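Local coordinates for protein iron-containing alcohol dehydrogenase (Ralstonia eutropha, PDB 3JZD) that probably reduces maleylacetate to 3-oxoadipate with NADH or NADPH in aromatic catabolism, as a homodimeric member of the iron-containing alcohol dehydrogenase family, at residues 17-22 / 219-224. Sequence-based numbering, arbitrary orientation.
Sequences VVFGAG and ARSQCL
F19, at the C-terminal end of strand 8-19, drives its ring edge-on against the backbone of helix 217-236, meeting S221 and L224. The contact joins the parallel sheet of the N-terminal nucleotide-binding domain to the helical C-terminal domain, the two-domain architecture of iron-containing alcohol dehydrogenases. The far end of the ring makes the closest approach: CZ of F19 lies 3.4 Å from O of S221. This carbonyl oxygen sits at the ring edge and in its plane, where the weakly positive C-H rim can face it; no hydrogen bond crosses between 17-22 and 219-224. On one flank of CZ, CE1 of F19 comes within 4.1 Å of CB of S221. On the other flank CE2 of F19 touches the next turn of the helix, 4.2 Å from CB of L224, so the ring tip spans two residues three positions apart. With CG anti to the backbone N (chi1 -165°), the far end of the F19 ring comes nearer the helix than the direction of its CB would suggest.

Further out, V18 and G20 share backbone hydrogen bonds with strand 152-155, which fixes the strand end that bears F19 and whose Y155 also touches L224, while Y225 of the helix packs on F19. Strand 8-19 also forms an antiparallel ladder with a strand of the second subunit, and F8 of that subunit lays its ring nearly parallel to that of F19, with about 5° between the planes; the interdomain contact is therefore part of the dimer interface as well. The hydroxyl of S221 is turned back along its own helix, where chi1 of -61° places OG beside the backbone N and OG hydrogen-bonds to O of L217.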
ATOM      1  N   VAL A  17      -8.589   7.030   3.003  1.00 16.00           N
ATOM      2  CA  VAL A  17      -8.922   7.560   1.689  1.00 16.85           C
ATOM      3  C   VAL A  17     -10.317   7.172   1.330  1.00 16.14           C
ATOM      4  O   VAL A  17     -10.631   6.003   1.275  1.00 16.75           O
ATOM      5  CB  VAL A  17      -7.922   6.974   0.647  1.00 18.29           C
ATOM      6  CG1 VAL A  17      -8.225   7.439  -0.763  1.00 14.00           C
ATOM      7  CG2 VAL A  17      -6.479   7.364   1.052  1.00 15.90           C
ATOM      8  N   VAL A  18     -11.181   8.158   1.158  1.00 15.94           N
ATOM      9  CA  VAL A  18     -12.570   7.942   0.821  1.00 15.09           C
ATOM     10  C   VAL A  18     -12.638   8.269  -0.666  1.00 16.06           C
ATOM     11  O   VAL A  18     -12.330   9.392  -1.068  1.00 18.64           O
ATOM     12  CB  VAL A  18     -13.481   8.879   1.666  1.00 16.73           C
ATOM     13  CG1 VAL A  18     -14.962   8.709   1.260  1.00 15.83           C
ATOM     14  CG2 VAL A  18     -13.230   8.638   3.180  1.00 13.25           C
ATOM     15  N   PHE A  19     -13.047   7.301  -1.477  1.00 14.25           N
ATOM     16  CA  PHE A  19     -12.971   7.435  -2.932  1.00 15.01           C
ATOM     17  C   PHE A  19     -14.271   7.125  -3.631  1.00 14.23           C
ATOM     18  O   PHE A  19     -14.893   6.127  -3.339  1.00 15.34           O
ATOM     19  CB  PHE A  19     -11.899   6.438  -3.466  1.00 14.59           C
ATOM     20  CG  PHE A  19     -11.459   6.715  -4.886  1.00 12.69           C
ATOM     21  CD1 PHE A  19     -12.256   6.339  -5.964  1.00 16.40           C
ATOM     22  CD2 PHE A  19     -10.258   7.343  -5.137  1.00 13.19           C
ATOM     23  CE1 PHE A  19     -11.888   6.622  -7.238  1.00 15.08           C
ATOM     24  CE2 PHE A  19      -9.887   7.621  -6.397  1.00 17.49           C
ATOM     25  CZ  PHE A  19     -10.724   7.242  -7.471  1.00 15.83           C
ATOM     26  N   GLY A  20     -14.682   7.992  -4.549  1.00 14.73           N
ATOM     27  CA  GLY A  20     -15.844   7.719  -5.384  1.00 14.11           C
ATOM     28  C   GLY A  20     -16.644   8.951  -5.719  1.00 14.61           C
ATOM     29  O   GLY A  20     -16.616   9.934  -4.947  1.00 16.31           O
ATOM     30  N   ALA A  21     -17.349   8.893  -6.852  1.00 14.49           N
ATOM     31  CA  ALA A  21     -18.233   9.962  -7.269  1.00 15.95           C
ATOM     32  C   ALA A  21     -19.210  10.251  -6.149  1.00 15.73           C
ATOM     33  O   ALA A  21     -19.878   9.363  -5.644  1.00 14.70           O
ATOM     34  CB  ALA A  21     -19.011   9.574  -8.542  1.00 15.98           C
ATOM     35  N   GLY A  22     -19.268  11.509  -5.735  1.00 16.28           N
ATOM     36  CA  GLY A  22     -20.171  11.916  -4.671  1.00 16.04           C
ATOM     37  C   GLY A  22     -19.612  11.844  -3.276  1.00 15.50           C
ATOM     38  O   GLY A  22     -20.298  12.234  -2.329  1.00 15.33           O
ATOM     39  N   ALA A 219     -13.569   8.024 -16.350  1.00 18.44           N
ATOM     40  CA  ALA A 219     -12.262   8.528 -16.775  1.00 18.65           C
ATOM     41  C   ALA A 219     -11.710   9.407 -15.680  1.00 17.03           C
ATOM     42  O   ALA A 219     -10.543   9.328 -15.361  1.00 18.56           O
ATOM     43  CB  ALA A 219     -12.354   9.297 -18.082  1.00 17.90           C
ATOM     44  N   ARG A 220     -12.538  10.257 -15.102  1.00 14.86           N
ATOM     45  CA  ARG A 220     -12.063  11.086 -14.017  1.00 15.03           C
ATOM     46  C   ARG A 220     -11.619  10.235 -12.799  1.00 15.88           C
ATOM     47  O   ARG A 220     -10.613  10.557 -12.171  1.00 16.11           O
ATOM     48  CB  ARG A 220     -13.101  12.124 -13.590  1.00 15.86           C
ATOM     49  CG  ARG A 220     -13.365  13.303 -14.561  1.00 16.98           C
ATOM     50  CD  ARG A 220     -12.121  14.115 -14.844  1.00 17.47           C
ATOM     51  NE  ARG A 220     -12.409  15.327 -15.604  1.00 16.52           N
ATOM     52  CZ  ARG A 220     -11.512  16.282 -15.856  1.00 15.92           C
ATOM     53  NH1 ARG A 220     -10.257  16.166 -15.436  1.00 20.46           N
ATOM     54  NH2 ARG A 220     -11.854  17.355 -16.536  1.00 13.55           N
ATOM     55  N   SER A 221     -12.373   9.191 -12.453  1.00 15.12           N
ATOM     56  CA  SER A 221     -12.005   8.306 -11.368  1.00 16.12           C
ATOM     57  C   SER A 221     -10.655   7.643 -11.623  1.00 17.13           C
ATOM     58  O   SER A 221      -9.787   7.589 -10.760  1.00 17.97           O
ATOM     59  CB  SER A 221     -13.067   7.226 -11.164  1.00 17.41           C
ATOM     60  OG  SER A 221     -14.309   7.804 -10.825  1.00 18.47           O
ATOM     61  N   GLN A 222     -10.461   7.172 -12.825  1.00 18.69           N
ATOM     62  CA  GLN A 222      -9.227   6.519 -13.176  1.00 20.51           C
ATOM     63  C   GLN A 222      -8.017   7.473 -13.002  1.00 20.06           C
ATOM     64  O   GLN A 222      -6.982   7.055 -12.455  1.00 19.31           O
ATOM     65  CB  GLN A 222      -9.348   6.022 -14.603  1.00 23.93           C
ATOM     66  CG  GLN A 222      -8.145   5.334 -15.102  1.00 31.32           C
ATOM     67  CD  GLN A 222      -8.372   4.701 -16.473  1.00 38.34           C
ATOM     68  OE1 GLN A 222      -7.964   3.572 -16.687  1.00 42.03           O
ATOM     69  NE2 GLN A 222      -9.045   5.418 -17.390  1.00 37.22           N
ATOM     70  N   CYS A 223      -8.159   8.745 -13.397  1.00 18.13           N
ATOM     71  CA  CYS A 223      -7.059   9.710 -13.167  1.00 18.04           C
ATOM     72  C   CYS A 223      -6.812  10.017 -11.690  1.00 16.53           C
ATOM     73  O   CYS A 223      -5.699  10.093 -11.229  1.00 16.05           O
ATOM     74  CB  CYS A 223      -7.296  11.026 -13.918  1.00 16.34           C
ATOM     75  SG  CYS A 223      -7.259  10.834 -15.707  1.00 22.17           S
ATOM     76  N   LEU A 224      -7.876  10.154 -10.933  1.00 17.29           N
ATOM     77  CA  LEU A 224      -7.733  10.506  -9.532  1.00 17.48           C
ATOM     78  C   LEU A 224      -7.064   9.333  -8.806  1.00 16.61           C
ATOM     79  O   LEU A 224      -6.181   9.520  -7.961  1.00 17.40           O
ATOM     80  CB  LEU A 224      -9.109  10.885  -8.995  1.00 16.97           C
ATOM     81  CG  LEU A 224      -9.282  11.930  -7.930  1.00 20.83           C
ATOM     82  CD1 LEU A 224      -8.343  13.129  -8.112  1.00 18.67           C
ATOM     83  CD2 LEU A 224     -10.767  12.373  -7.877  1.00 17.73           C
TER